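Local coordinates for protein CmeC (Campylobacter jejuni, PDB 4MT4) that forms a trimeric outer membrane channel and probably carries substrates of an efflux system out of the cell, at residues F41-L46 with S249-N254; S157-T162 with K233-N238; F164-A169 with N227-L232; E171-L176 with E220-K225. All coordinates share one frame; numbering follows the deposited sequence.

Contact 1: F41-L46 with S249-N254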
loop_
_atom_site.group_PDB
_atom_site.type_symbol
_atom_site.label_atom_id
_atom_site.label_comp_id
_atom_site.label_asym_id
_atom_site.label_seq_id
_atom_site.Cartn_x
_atom_site.Cartn_y
_atom_site.Cartn_z
ATOM N N PHE B 41 14.532 -17.255 24.866
ATOM C CA PHE B 41 15.837 -16.934 24.301
ATOM C C PHE B 41 16.839 -16.651 25.414
ATOM O O PHE B 41 18.035 -16.500 25.160
ATOM C CB PHE B 41 15.744 -15.734 23.357
ATOM C CG PHE B 41 15.116 -16.053 22.031
ATOM C CD1 PHE B 41 15.813 -16.775 21.076
ATOM C CD2 PHE B 41 13.835 -15.619 21.733
ATOM C CE1 PHE B 41 15.239 -17.067 19.853
ATOM C CE2 PHE B 41 13.256 -15.907 20.512
ATOM C CZ PHE B 41 13.959 -16.632 19.570
ATOM N N ASP B 42 16.331 -16.581 26.642
ATOM C CA ASP B 42 17.142 -16.336 27.831
ATOM C C ASP B 42 17.949 -15.044 27.697
ATOM O O ASP B 42 19.114 -14.979 28.088
ATOM C CB ASP B 42 18.071 -17.526 28.097
ATOM C CG ASP B 42 17.356 -18.861 27.974
ATOM O OD1 ASP B 42 16.171 -18.947 28.364
ATOM O OD2 ASP B 42 17.978 -19.825 27.479
ATOM N N ASP B 43 17.312 -14.020 27.137
ATOM C CA ASP B 43 17.947 -12.726 26.921
ATOM C C ASP B 43 17.165 -11.632 27.645
ATOM O O ASP B 43 16.057 -11.280 27.242
ATOM C CB ASP B 43 18.039 -12.424 25.423
ATOM C CG ASP B 43 18.973 -11.265 25.108
ATOM O OD1 ASP B 43 19.200 -10.408 25.987
ATOM O OD2 ASP B 43 19.479 -11.211 23.967
ATOM N N GLU B 44 17.747 -11.092 28.709
ATOM C CA GLU B 44 17.075 -10.071 29.502
ATOM C C GLU B 44 16.984 -8.757 28.731
ATOM O O GLU B 44 16.045 -7.983 28.920
ATOM C CB GLU B 44 17.793 -9.856 30.836
ATOM C CG GLU B 44 16.892 -9.299 31.927
ATOM C CD GLU B 44 15.731 -10.223 32.245
ATOM O OE1 GLU B 44 14.573 -9.841 31.971
ATOM O OE2 GLU B 44 15.975 -11.331 32.767
ATOM N N ASN B 45 17.960 -8.512 27.860
ATOM C CA ASN B 45 17.944 -7.326 27.012
ATOM C C ASN B 45 16.798 -7.392 26.009
ATOM O O ASN B 45 16.141 -6.388 25.730
ATOM C CB ASN B 45 19.275 -7.169 26.274
ATOM C CG ASN B 45 20.472 -7.301 27.197
ATOM O OD1 ASN B 45 20.858 -6.349 27.875
ATOM N ND2 ASN B 45 21.071 -8.487 27.221
ATOM N N LEU B 46 16.567 -8.585 25.471
ATOM C CA LEU B 46 15.475 -8.808 24.533
ATOM C C LEU B 46 14.126 -8.624 25.221
ATOM O O LEU B 46 13.200 -8.058 24.646
ATOM C CB LEU B 46 15.569 -10.207 23.917
ATOM C CG LEU B 46 14.439 -10.628 22.973
ATOM C CD1 LEU B 46 14.317 -9.661 21.805
ATOM C CD2 LEU B 46 14.650 -12.053 22.477
ATOM N N SER B 249 22.022 -2.085 24.440
ATOM C CA SER B 249 22.718 -3.188 25.091
ATOM C C SER B 249 22.129 -4.505 24.603
ATOM O O SER B 249 20.923 -4.602 24.383
ATOM C CB SER B 249 22.605 -3.083 26.614
ATOM O OG SER B 249 23.152 -1.865 27.090
ATOM N N TYR B 250 22.971 -5.519 24.434
ATOM C CA TYR B 250 22.504 -6.781 23.871
ATOM C C TYR B 250 23.249 -7.999 24.413
ATOM O O TYR B 250 24.159 -7.879 25.234
ATOM C CB TYR B 250 22.620 -6.746 22.344
ATOM C CG TYR B 250 24.041 -6.645 21.836
ATOM C CD1 TYR B 250 24.672 -5.413 21.719
ATOM C CD2 TYR B 250 24.751 -7.781 21.471
ATOM C CE1 TYR B 250 25.971 -5.318 21.255
ATOM C CE2 TYR B 250 26.046 -7.697 21.006
ATOM C CZ TYR B 250 26.652 -6.464 20.900
ATOM O OH TYR B 250 27.945 -6.374 20.436
ATOM N N GLN B 251 22.845 -9.172 23.936
ATOM C CA GLN B 251 23.432 -10.436 24.359
ATOM C C GLN B 251 23.538 -11.391 23.175
ATOM O O GLN B 251 22.580 -11.558 22.420
ATOM C CB GLN B 251 22.598 -11.064 25.476
ATOM C CG GLN B 251 22.902 -12.529 25.742
ATOM C CD GLN B 251 21.969 -13.137 26.771
ATOM O OE1 GLN B 251 21.769 -12.579 27.849
ATOM N NE2 GLN B 251 21.385 -14.282 26.437
ATOM N N VAL B 252 24.706 -12.009 23.019
ATOM C CA VAL B 252 24.955 -12.950 21.930
ATOM C C VAL B 252 24.030 -14.164 22.003
ATOM O O VAL B 252 23.816 -14.732 23.075
ATOM C CB VAL B 252 26.431 -13.425 21.933
ATOM C CG1 VAL B 252 26.589 -14.766 21.219
ATOM C CG2 VAL B 252 27.327 -12.371 21.302
ATOM N N PHE B 253 23.474 -14.544 20.858
ATOM C CA PHE B 253 22.606 -15.711 20.774
ATOM C C PHE B 253 23.413 -17.004 20.800
ATOM O O PHE B 253 24.303 -17.209 19.974
ATOM C CB PHE B 253 21.752 -15.655 19.505
ATOM C CG PHE B 253 20.934 -16.895 19.267
ATOM C CD1 PHE B 253 19.740 -17.090 19.941
ATOM C CD2 PHE B 253 21.353 -17.862 18.365
ATOM C CE1 PHE B 253 18.983 -18.227 19.725
ATOM C CE2 PHE B 253 20.599 -19.001 18.147
ATOM C CZ PHE B 253 19.413 -19.182 18.828
ATOM N N ASN B 254 23.093 -17.872 21.752
ATOM C CA ASN B 254 23.720 -19.185 21.833
ATOM C C ASN B 254 22.738 -20.298 21.488
ATOM O O ASN B 254 21.589 -20.288 21.930
ATOM C CB ASN B 254 24.309 -19.412 23.226
ATOM C CG ASN B 254 25.781 -19.050 23.301
ATOM O OD1 ASN B 254 26.356 -18.535 22.341
ATOM N ND2 ASN B 254 26.398 -19.317 24.446
HETATM O O HOH W 1 20.648 -13.306 22.781
HETATM O O HOH W 2 20.549 -11.551 30.011
#
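Gln-251 reaches across to the turn Asp-42–Asp-43, where Asp-43 acts as N-cap of helix 44-56. In this outer membrane factor, the extended loop 249-254 lies against the first turn of a short helix beside the long helices 129-195 and 411-445.

The direct hydrogen bond runs from Gln-251 NE2 to Asp-42 O, 2.9 Å long and fairly straight (157° at the hydrogen), although the donor sits well above the carbonyl plane. Asp-42 itself turns its carboxylate to Lys-256 in a salt bridge. Within the capped turn, Asn-45 ND2 meets Asp-43 OD1 on its syn side at 3.0 Å, while the backbone N-H groups of Asn-45 and Leu-46 add weaker capping bonds. The Asn-45 side-chain amide also lies against Gln-251, ND2 3.5 Å from CB.

Flat groups stack as well. With CG anti to the backbone N (chi1 -166°), the Asp-43 carboxylate lies nearly parallel to the Gln-251 amide, 5° apart. Its OD2 is bonded to Tyr-163 OH, which also binds Gln-251 N.

The apolar part joins Phe-41 and Phe-253 edge to edge, and Phe-164 meets Phe-41 edge-to-face from helix 129-195. Two waters finish the seam: one donates to Asp-43 OD2 and Gln-251 O, and the other accepts from Glu-44 N at 3.1 Å while donating to Gln-251 OE1 at 2.7 Å.

Contact 2: S157-T162 with K233-N238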
loop_
_atom_site.group_PDB
_atom_site.type_symbol
_atom_site.label_atom_id
_atom_site.label_comp_id
_atom_site.label_asym_id
_atom_site.label_seq_id
_atom_site.Cartn_x
_atom_site.Cartn_y
_atom_site.Cartn_z
ATOM N N SER B 157 6.998 -9.835 17.067
ATOM C CA SER B 157 7.866 -10.603 16.180
ATOM C C SER B 157 8.856 -9.710 15.442
ATOM O O SER B 157 10.032 -10.050 15.306
ATOM C CB SER B 157 7.031 -11.395 15.175
ATOM O OG SER B 157 6.221 -12.351 15.835
ATOM N N ASN B 158 8.373 -8.566 14.967
ATOM C CA ASN B 158 9.223 -7.611 14.269
ATOM C C ASN B 158 10.281 -7.018 15.189
ATOM O O ASN B 158 11.416 -6.794 14.773
ATOM C CB ASN B 158 8.382 -6.490 13.653
ATOM C CG ASN B 158 7.601 -6.948 12.436
ATOM O OD1 ASN B 158 7.921 -7.967 11.825
ATOM N ND2 ASN B 158 6.572 -6.189 12.073
ATOM N N THR B 159 9.904 -6.773 16.440
ATOM C CA THR B 159 10.826 -6.242 17.438
ATOM C C THR B 159 11.931 -7.246 17.763
ATOM O O THR B 159 13.106 -6.885 17.857
ATOM C CB THR B 159 10.090 -5.860 18.736
ATOM O OG1 THR B 159 9.155 -4.808 18.465
ATOM C CG2 THR B 159 11.073 -5.395 19.798
ATOM N N VAL B 160 11.545 -8.508 17.928
ATOM C CA VAL B 160 12.499 -9.571 18.235
ATOM C C VAL B 160 13.479 -9.789 17.087
ATOM O O VAL B 160 14.688 -9.900 17.298
ATOM C CB VAL B 160 11.781 -10.905 18.544
ATOM C CG1 VAL B 160 12.782 -12.042 18.671
ATOM C CG2 VAL B 160 10.946 -10.778 19.809
ATOM N N GLN B 161 12.948 -9.846 15.869
ATOM C CA GLN B 161 13.767 -10.094 14.689
ATOM C C GLN B 161 14.638 -8.891 14.331
ATOM O O GLN B 161 15.695 -9.044 13.721
ATOM C CB GLN B 161 12.884 -10.480 13.498
ATOM C CG GLN B 161 12.262 -11.867 13.608
ATOM C CD GLN B 161 11.513 -12.279 12.355
ATOM O OE1 GLN B 161 11.068 -11.432 11.579
ATOM N NE2 GLN B 161 11.376 -13.584 12.146
ATOM N N THR B 162 14.194 -7.697 14.712
ATOM C CA THR B 162 14.992 -6.490 14.517
ATOM C C THR B 162 16.140 -6.466 15.522
ATOM O O THR B 162 17.258 -6.060 15.199
ATOM C CB THR B 162 14.144 -5.211 14.666
ATOM O OG1 THR B 162 13.141 -5.184 13.645
ATOM C CG2 THR B 162 15.010 -3.964 14.547
ATOM N N LYS B 233 14.777 1.489 17.428
ATOM C CA LYS B 233 14.349 2.681 18.154
ATOM C C LYS B 233 12.925 3.083 17.779
ATOM O O LYS B 233 12.104 3.377 18.646
ATOM C CB LYS B 233 15.306 3.844 17.887
ATOM C CG LYS B 233 16.700 3.649 18.454
ATOM C CD LYS B 233 16.662 3.495 19.962
ATOM C CE LYS B 233 18.060 3.357 20.541
ATOM N NZ LYS B 233 18.023 3.090 22.006
ATOM N N ILE B 234 12.644 3.091 16.480
ATOM C CA ILE B 234 11.329 3.463 15.969
ATOM C C ILE B 234 10.253 2.498 16.470
ATOM O O ILE B 234 9.104 2.887 16.690
ATOM C CB ILE B 234 11.328 3.503 14.420
ATOM C CG1 ILE B 234 12.265 4.604 13.915
ATOM C CG2 ILE B 234 9.928 3.734 13.877
ATOM C CD1 ILE B 234 12.250 4.783 12.410
ATOM N N LEU B 235 10.640 1.246 16.681
ATOM C CA LEU B 235 9.696 0.215 17.095
ATOM C C LEU B 235 9.352 0.251 18.587
ATOM O O LEU B 235 8.284 -0.212 18.984
ATOM C CB LEU B 235 10.246 -1.173 16.741
ATOM C CG LEU B 235 10.115 -1.654 15.293
ATOM C CD1 LEU B 235 10.912 -2.933 15.085
ATOM C CD2 LEU B 235 8.655 -1.867 14.922
ATOM N N THR B 236 10.246 0.795 19.409
ATOM C CA THR B 236 10.148 0.597 20.855
ATOM C C THR B 236 10.236 1.853 21.728
ATOM O O THR B 236 9.878 1.808 22.908
ATOM C CB THR B 236 11.250 -0.375 21.337
ATOM O OG1 THR B 236 12.539 0.147 20.987
ATOM C CG2 THR B 236 11.077 -1.746 20.703
ATOM N N SER B 237 10.706 2.965 21.170
ATOM C CA SER B 237 11.006 4.135 21.993
ATOM C C SER B 237 10.009 5.283 21.843
ATOM O O SER B 237 9.457 5.508 20.767
ATOM C CB SER B 237 12.413 4.648 21.675
ATOM O OG SER B 237 12.749 5.747 22.504
ATOM N N ASN B 238 9.790 6.002 22.942
ATOM C CA ASN B 238 8.993 7.227 22.932
ATOM C C ASN B 238 9.825 8.407 23.424
ATOM O O ASN B 238 9.303 9.495 23.671
ATOM C CB ASN B 238 7.741 7.074 23.795
ATOM C CG ASN B 238 8.064 6.908 25.268
ATOM O OD1 ASN B 238 9.091 6.333 25.629
ATOM N ND2 ASN B 238 7.186 7.414 26.128
#
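Leu-235 and Thr-162 reach toward one another tip to tip from facing helices, with the Leu-235 CD1 methyl 3.5 Å from Thr-162 OG1. This is a methyl resting on a hydroxyl oxygen that is already engaged: Thr-162 OG1 donates to Asn-158 O one turn back, at 2.6 Å. The same carbonyl takes the helical bond from Thr-162 N, and the two donors arrive from opposite faces of its plane. Leu-235 CD1 also lies 3.9 Å from Asn-158 O, the carbonyl that accepts both of these bonds.

Thr-159 takes a different attitude. It slides past Leu-235 in the opposite direction, its OG1 no closer than 4.2 Å to Leu-235 CB, and turns its methyl to Thr-236, where CG2 meets CG2 at 3.8 Å. In Thr-236 the methyl stands anti to the carbonyl carbon, with OG1 between N and C (chi1 58°), which lets the hydroxyl bond to Leu-232 O while the methyl faces Thr-159. The Thr-159 hydroxyl likewise goes back into its helix, to Val-155 O.

No hydrogen bond crosses between the segments. Ala-53 of helix 44-56 packs on Thr-159, and Ile-363 of the second subunit packs on Ile-234. Antiparallel helices side by side, joined by a leucine and the methyls of threonines near the end of helix 201-236, are typical of the helical barrel of outer membrane factors.

Contact 3: F164-A169 with N227-L232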
loop_
_atom_site.group_PDB
_atom_site.type_symbol
_atom_site.label_atom_id
_atom_site.label_comp_id
_atom_site.label_asym_id
_atom_site.label_seq_id
_atom_site.Cartn_x
_atom_site.Cartn_y
_atom_site.Cartn_z
ATOM N N PHE B 164 17.614 -9.123 16.834
ATOM C CA PHE B 164 18.576 -10.132 16.410
ATOM C C PHE B 164 19.373 -9.684 15.188
ATOM O O PHE B 164 20.551 -10.014 15.052
ATOM C CB PHE B 164 17.863 -11.453 16.118
ATOM C CG PHE B 164 17.594 -12.277 17.346
ATOM C CD1 PHE B 164 18.531 -12.346 18.364
ATOM C CD2 PHE B 164 16.404 -12.973 17.488
ATOM C CE1 PHE B 164 18.292 -13.099 19.497
ATOM C CE2 PHE B 164 16.157 -13.729 18.622
ATOM C CZ PHE B 164 17.103 -13.791 19.628
ATOM N N ASN B 165 18.727 -8.935 14.299
ATOM C CA ASN B 165 19.418 -8.348 13.157
ATOM C C ASN B 165 20.405 -7.280 13.611
ATOM O O ASN B 165 21.440 -7.063 12.977
ATOM C CB ASN B 165 18.421 -7.752 12.163
ATOM C CG ASN B 165 17.697 -8.808 11.353
ATOM O OD1 ASN B 165 18.183 -9.927 11.194
ATOM N ND2 ASN B 165 16.528 -8.453 10.830
ATOM N N LEU B 166 20.077 -6.617 14.715
ATOM C CA LEU B 166 20.956 -5.609 15.293
ATOM C C LEU B 166 22.180 -6.258 15.934
ATOM O O LEU B 166 23.306 -5.796 15.744
ATOM C CB LEU B 166 20.208 -4.770 16.327
ATOM C CG LEU B 166 21.067 -3.762 17.092
ATOM C CD1 LEU B 166 21.690 -2.751 16.137
ATOM C CD2 LEU B 166 20.258 -3.061 18.172
ATOM N N VAL B 167 21.950 -7.327 16.692
ATOM C CA VAL B 167 23.036 -8.073 17.321
ATOM C C VAL B 167 23.941 -8.677 16.254
ATOM O O VAL B 167 25.161 -8.722 16.406
ATOM C CB VAL B 167 22.507 -9.193 18.241
ATOM C CG1 VAL B 167 23.657 -9.918 18.910
ATOM C CG2 VAL B 167 21.563 -8.620 19.286
ATOM N N ASN B 168 23.324 -9.139 15.172
ATOM C CA ASN B 168 24.051 -9.654 14.020
ATOM C C ASN B 168 24.935 -8.564 13.426
ATOM O O ASN B 168 26.067 -8.816 13.015
ATOM C CB ASN B 168 23.071 -10.178 12.970
ATOM C CG ASN B 168 23.736 -11.042 11.915
ATOM O OD1 ASN B 168 23.061 -11.608 11.056
ATOM N ND2 ASN B 168 25.056 -11.159 11.979
ATOM N N ALA B 169 24.405 -7.347 13.394
ATOM C CA ALA B 169 25.129 -6.206 12.852
ATOM C C ALA B 169 26.279 -5.797 13.767
ATOM O O ALA B 169 27.339 -5.389 13.296
ATOM C CB ALA B 169 24.184 -5.040 12.633
ATOM N N ASN B 227 21.554 1.188 10.721
ATOM C CA ASN B 227 20.270 1.001 10.054
ATOM C C ASN B 227 19.298 0.189 10.900
ATOM O O ASN B 227 18.101 0.479 10.937
ATOM C CB ASN B 227 20.466 0.321 8.698
ATOM C CG ASN B 227 19.169 0.183 7.922
ATOM O OD1 ASN B 227 18.694 1.142 7.312
ATOM N ND2 ASN B 227 18.590 -1.011 7.939
ATOM N N TYR B 228 19.820 -0.829 11.576
ATOM C CA TYR B 228 19.001 -1.693 12.415
ATOM C C TYR B 228 18.817 -1.105 13.808
ATOM O O TYR B 228 17.873 -1.452 14.515
ATOM C CB TYR B 228 19.613 -3.092 12.505
ATOM C CG TYR B 228 19.404 -3.922 11.259
ATOM C CD1 TYR B 228 18.141 -4.391 10.920
ATOM C CD2 TYR B 228 20.467 -4.241 10.424
ATOM C CE1 TYR B 228 17.941 -5.150 9.784
ATOM C CE2 TYR B 228 20.276 -5.003 9.285
ATOM C CZ TYR B 228 19.011 -5.454 8.971
ATOM O OH TYR B 228 18.812 -6.212 7.839
ATOM N N LEU B 229 19.724 -0.217 14.201
ATOM C CA LEU B 229 19.578 0.501 15.460
ATOM C C LEU B 229 18.400 1.460 15.346
ATOM O O LEU B 229 17.558 1.534 16.242
ATOM C CB LEU B 229 20.856 1.261 15.817
ATOM C CG LEU B 229 21.328 1.173 17.274
ATOM C CD1 LEU B 229 22.308 2.292 17.592
ATOM C CD2 LEU B 229 20.158 1.185 18.251
ATOM N N LYS B 230 18.350 2.188 14.234
ATOM C CA LYS B 230 17.239 3.086 13.943
ATOM C C LYS B 230 15.916 2.330 13.915
ATOM O O LYS B 230 14.917 2.787 14.470
ATOM C CB LYS B 230 17.456 3.794 12.604
ATOM C CG LYS B 230 16.187 4.382 12.001
ATOM C CD LYS B 230 16.359 4.689 10.520
ATOM C CE LYS B 230 15.035 5.075 9.878
ATOM N NZ LYS B 230 15.169 5.296 8.411
ATOM N N ALA B 231 15.924 1.171 13.265
ATOM C CA ALA B 231 14.730 0.341 13.141
ATOM C C ALA B 231 14.205 -0.101 14.503
ATOM O O ALA B 231 12.998 -0.169 14.718
ATOM C CB ALA B 231 15.020 -0.870 12.266
ATOM N N LEU B 232 15.117 -0.394 15.423
ATOM C CA LEU B 232 14.727 -0.846 16.754
ATOM C C LEU B 232 14.188 0.309 17.598
ATOM O O LEU B 232 13.254 0.131 18.383
ATOM C CB LEU B 232 15.908 -1.513 17.461
ATOM C CG LEU B 232 15.579 -2.188 18.794
ATOM C CD1 LEU B 232 14.587 -3.321 18.582
ATOM C CD2 LEU B 232 16.838 -2.688 19.483
#
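Leu-166 drives its two methyls into the second helix and makes the dense half of this contact. CG stands anti to the backbone N (chi1 175°), which carries the fork across the gap: CD1 comes within 3.7 Å of Leu-229 N and 4.1 Å of Leu-229 CG, and CD2 touches Leu-232 CD2 at 3.7 Å, the Leu-166 and Leu-232 side chains crossing at about a right angle. Gln-248, from the loop beyond helix 240-245, packs on both Leu-166 and Leu-232, while Arg-370 of the second subunit lies against Leu-229. Buried Ala-169 touches Tyr-228 more loosely, CB 4.4 Å from Tyr-228 CD2.

Helices 129-195 and 201-236 run antiparallel here, with an angle of 153° between their local directions and an axis separation of 8.8 Å, as in the antiparallel helix pairs that build the tunnel wall of outer membrane factors.

Toward the more exposed side the packing changes character. Asn-165 and Tyr-228 are both partly exposed, and their contact is a CH-pi interaction: Asn-165 CB sits over one face of the tyrosine ring, 3.8 Å from its centroid and displaced toward the rim. The Asn-165 amide is turned 51° from the ring plane, and its OD1 goes instead to Asn-437 ND2 in a weak hydrogen bond with helix 411-445.

Contact 4: E171-L176 with E220-K225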
loop_
_atom_site.group_PDB
_atom_site.type_symbol
_atom_site.label_atom_id
_atom_site.label_comp_id
_atom_site.label_asym_id
_atom_site.label_seq_id
_atom_site.Cartn_x
_atom_site.Cartn_y
_atom_site.Cartn_z
ATOM N N GLU B 171 27.916 -7.893 15.778
ATOM C CA GLU B 171 28.903 -8.964 15.682
ATOM C C GLU B 171 29.780 -8.824 14.443
ATOM O O GLU B 171 30.998 -8.985 14.515
ATOM C CB GLU B 171 28.207 -10.326 15.677
ATOM C CG GLU B 171 27.668 -10.750 17.035
ATOM C CD GLU B 171 28.773 -11.124 18.004
ATOM O OE1 GLU B 171 29.372 -12.207 17.831
ATOM O OE2 GLU B 171 29.045 -10.334 18.933
ATOM N N ASN B 172 29.157 -8.527 13.306
ATOM C CA ASN B 172 29.897 -8.337 12.066
ATOM C C ASN B 172 30.759 -7.079 12.112
ATOM O O ASN B 172 31.854 -7.048 11.549
ATOM C CB ASN B 172 28.944 -8.274 10.872
ATOM C CG ASN B 172 28.350 -9.626 10.529
ATOM O OD1 ASN B 172 28.870 -10.665 10.932
ATOM N ND2 ASN B 172 27.258 -9.617 9.773
ATOM N N GLU B 173 30.264 -6.048 12.788
ATOM C CA GLU B 173 31.009 -4.803 12.935
ATOM C C GLU B 173 32.238 -4.995 13.817
ATOM O O GLU B 173 33.313 -4.467 13.525
ATOM C CB GLU B 173 30.117 -3.707 13.518
ATOM C CG GLU B 173 30.851 -2.409 13.813
ATOM C CD GLU B 173 29.988 -1.409 14.550
ATOM O OE1 GLU B 173 28.769 -1.649 14.656
ATOM O OE2 GLU B 173 30.529 -0.390 15.027
ATOM N N ASN B 174 32.073 -5.754 14.896
ATOM C CA ASN B 174 33.168 -6.021 15.820
ATOM C C ASN B 174 34.223 -6.921 15.189
ATOM O O ASN B 174 35.418 -6.769 15.443
ATOM C CB ASN B 174 32.638 -6.654 17.107
ATOM C CG ASN B 174 33.322 -6.114 18.346
ATOM O OD1 ASN B 174 34.416 -6.549 18.708
ATOM N ND2 ASN B 174 32.678 -5.161 19.009
ATOM N N ALA B 175 33.772 -7.864 14.367
ATOM C CA ALA B 175 34.677 -8.760 13.655
ATOM C C ALA B 175 35.469 -7.986 12.610
ATOM O O ALA B 175 36.649 -8.251 12.384
ATOM C CB ALA B 175 33.901 -9.895 13.005
ATOM N N LEU B 176 34.808 -7.024 11.977
ATOM C CA LEU B 176 35.445 -6.188 10.969
ATOM C C LEU B 176 36.288 -5.089 11.615
ATOM O O LEU B 176 37.128 -4.475 10.957
ATOM C CB LEU B 176 34.393 -5.584 10.037
ATOM C CG LEU B 176 33.988 -6.481 8.864
ATOM C CD1 LEU B 176 32.624 -6.100 8.320
ATOM C CD2 LEU B 176 35.034 -6.391 7.770
ATOM N N GLU B 220 31.079 0.068 6.326
ATOM C CA GLU B 220 29.834 -0.487 5.807
ATOM C C GLU B 220 29.095 -1.230 6.910
ATOM O O GLU B 220 27.869 -1.175 7.001
ATOM C CB GLU B 220 30.102 -1.422 4.627
ATOM C CG GLU B 220 29.982 -0.757 3.267
ATOM C CD GLU B 220 28.563 -0.319 2.960
ATOM O OE1 GLU B 220 27.619 -1.049 3.328
ATOM O OE2 GLU B 220 28.390 0.759 2.352
ATOM N N ALA B 221 29.857 -1.922 7.749
ATOM C CA ALA B 221 29.295 -2.672 8.866
ATOM C C ALA B 221 28.700 -1.738 9.913
ATOM O O ALA B 221 27.655 -2.029 10.492
ATOM C CB ALA B 221 30.351 -3.561 9.490
ATOM N N LYS B 222 29.378 -0.619 10.154
ATOM C CA LYS B 222 28.859 0.415 11.041
ATOM C C LYS B 222 27.540 0.951 10.506
ATOM O O LYS B 222 26.579 1.140 11.249
ATOM C CB LYS B 222 29.852 1.568 11.184
ATOM C CG LYS B 222 31.183 1.205 11.810
ATOM C CD LYS B 222 32.057 2.443 11.929
ATOM C CE LYS B 222 33.448 2.111 12.425
ATOM N NZ LYS B 222 34.303 3.327 12.504
ATOM N N LEU B 223 27.512 1.192 9.201
ATOM C CA LEU B 223 26.340 1.739 8.537
ATOM C C LEU B 223 25.173 0.763 8.603
ATOM O O LEU B 223 24.031 1.158 8.833
ATOM C CB LEU B 223 26.669 2.079 7.083
ATOM C CG LEU B 223 26.084 3.392 6.568
ATOM C CD1 LEU B 223 26.329 4.496 7.578
ATOM C CD2 LEU B 223 26.690 3.751 5.221
ATOM N N ASN B 224 25.473 -0.516 8.402
ATOM C CA ASN B 224 24.474 -1.569 8.502
ATOM C C ASN B 224 23.955 -1.701 9.929
ATOM O O ASN B 224 22.795 -2.046 10.154
ATOM C CB ASN B 224 25.059 -2.899 8.025
ATOM C CG ASN B 224 24.075 -4.046 8.136
ATOM O OD1 ASN B 224 23.227 -4.237 7.264
ATOM N ND2 ASN B 224 24.189 -4.822 9.207
ATOM N N LYS B 225 24.828 -1.419 10.889
ATOM C CA LYS B 225 24.473 -1.476 12.299
ATOM C C LYS B 225 23.556 -0.315 12.671
ATOM O O LYS B 225 22.592 -0.485 13.419
ATOM C CB LYS B 225 25.738 -1.466 13.163
ATOM C CG LYS B 225 25.503 -1.698 14.648
ATOM C CD LYS B 225 25.377 -0.388 15.419
ATOM C CE LYS B 225 26.569 0.527 15.174
ATOM N NZ LYS B 225 26.516 1.752 16.019
#
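Ala-221 opens the contact from the second helix, and its single methyl fits between two residues of the first helix. CB lies 3.7 Å from Glu-173 CA and 3.6 Å from Leu-176 CD1. With so small a side chain at this point, the backbones come close: the CA atoms of Glu-173 and Ala-221 are 4.9 Å apart, and the local helix axes approach to 8.6 Å. Leu-422 of helix 411-445 packs on Leu-176 as well.

Lys-222 follows, and it offers its aliphatic stem to the glutamate, not its charge. Its chain crosses that of Glu-173 at about a right angle, with CG 3.6 Å from Glu-173 OE2, while the ammonium group makes a cation-pi contact with Tyr-218 one turn back.

A turn later comes Lys-225, bent at chi2 and chi3, along which the Glu-173 carboxylate lies. The extended glutamate, CG anti to the backbone N (chi1 175°), brings OE1 to 3.1 Å from Lys-225 CE and 3.3 Å from Lys-225 CG. The charged ends stay farther apart: OE1 is 4.3 Å from Lys-225 NZ, too long for a salt bridge. This oxygen is buried by the contact and has no hydrogen-bonding partner in the model; the nearby positive charge probably eases that burial electrostatically.

The two segments run antiparallel, 161° between their directions, with one alanine at the close point and two lysine stems beyond it, in keeping with the antiparallel, coiled-coil-like helix pairs of outer membrane factor tunnels.

From the N terminus, residues 41-46 open contact 1, whose partner comes only after 202 intervening residues. Within that span, helix 129-195 supplies in turn the first segments of contacts 2, 3 and 4. The chain then turns between residues 195 and 201 and comes back along helix 201-236, closing contact 4 first, then contact 3, then contact 2. Residues 249-254 finally close contact 1. All four loops are thus nested and none cross. Contacts 2 to 4 follow one another at intervals of about two turns along one antiparallel helix pair, while contact 1 lays the loop 249-254 and the start of helix 44-56 against helix 129-195, with Tyr-250 packing on Val-167.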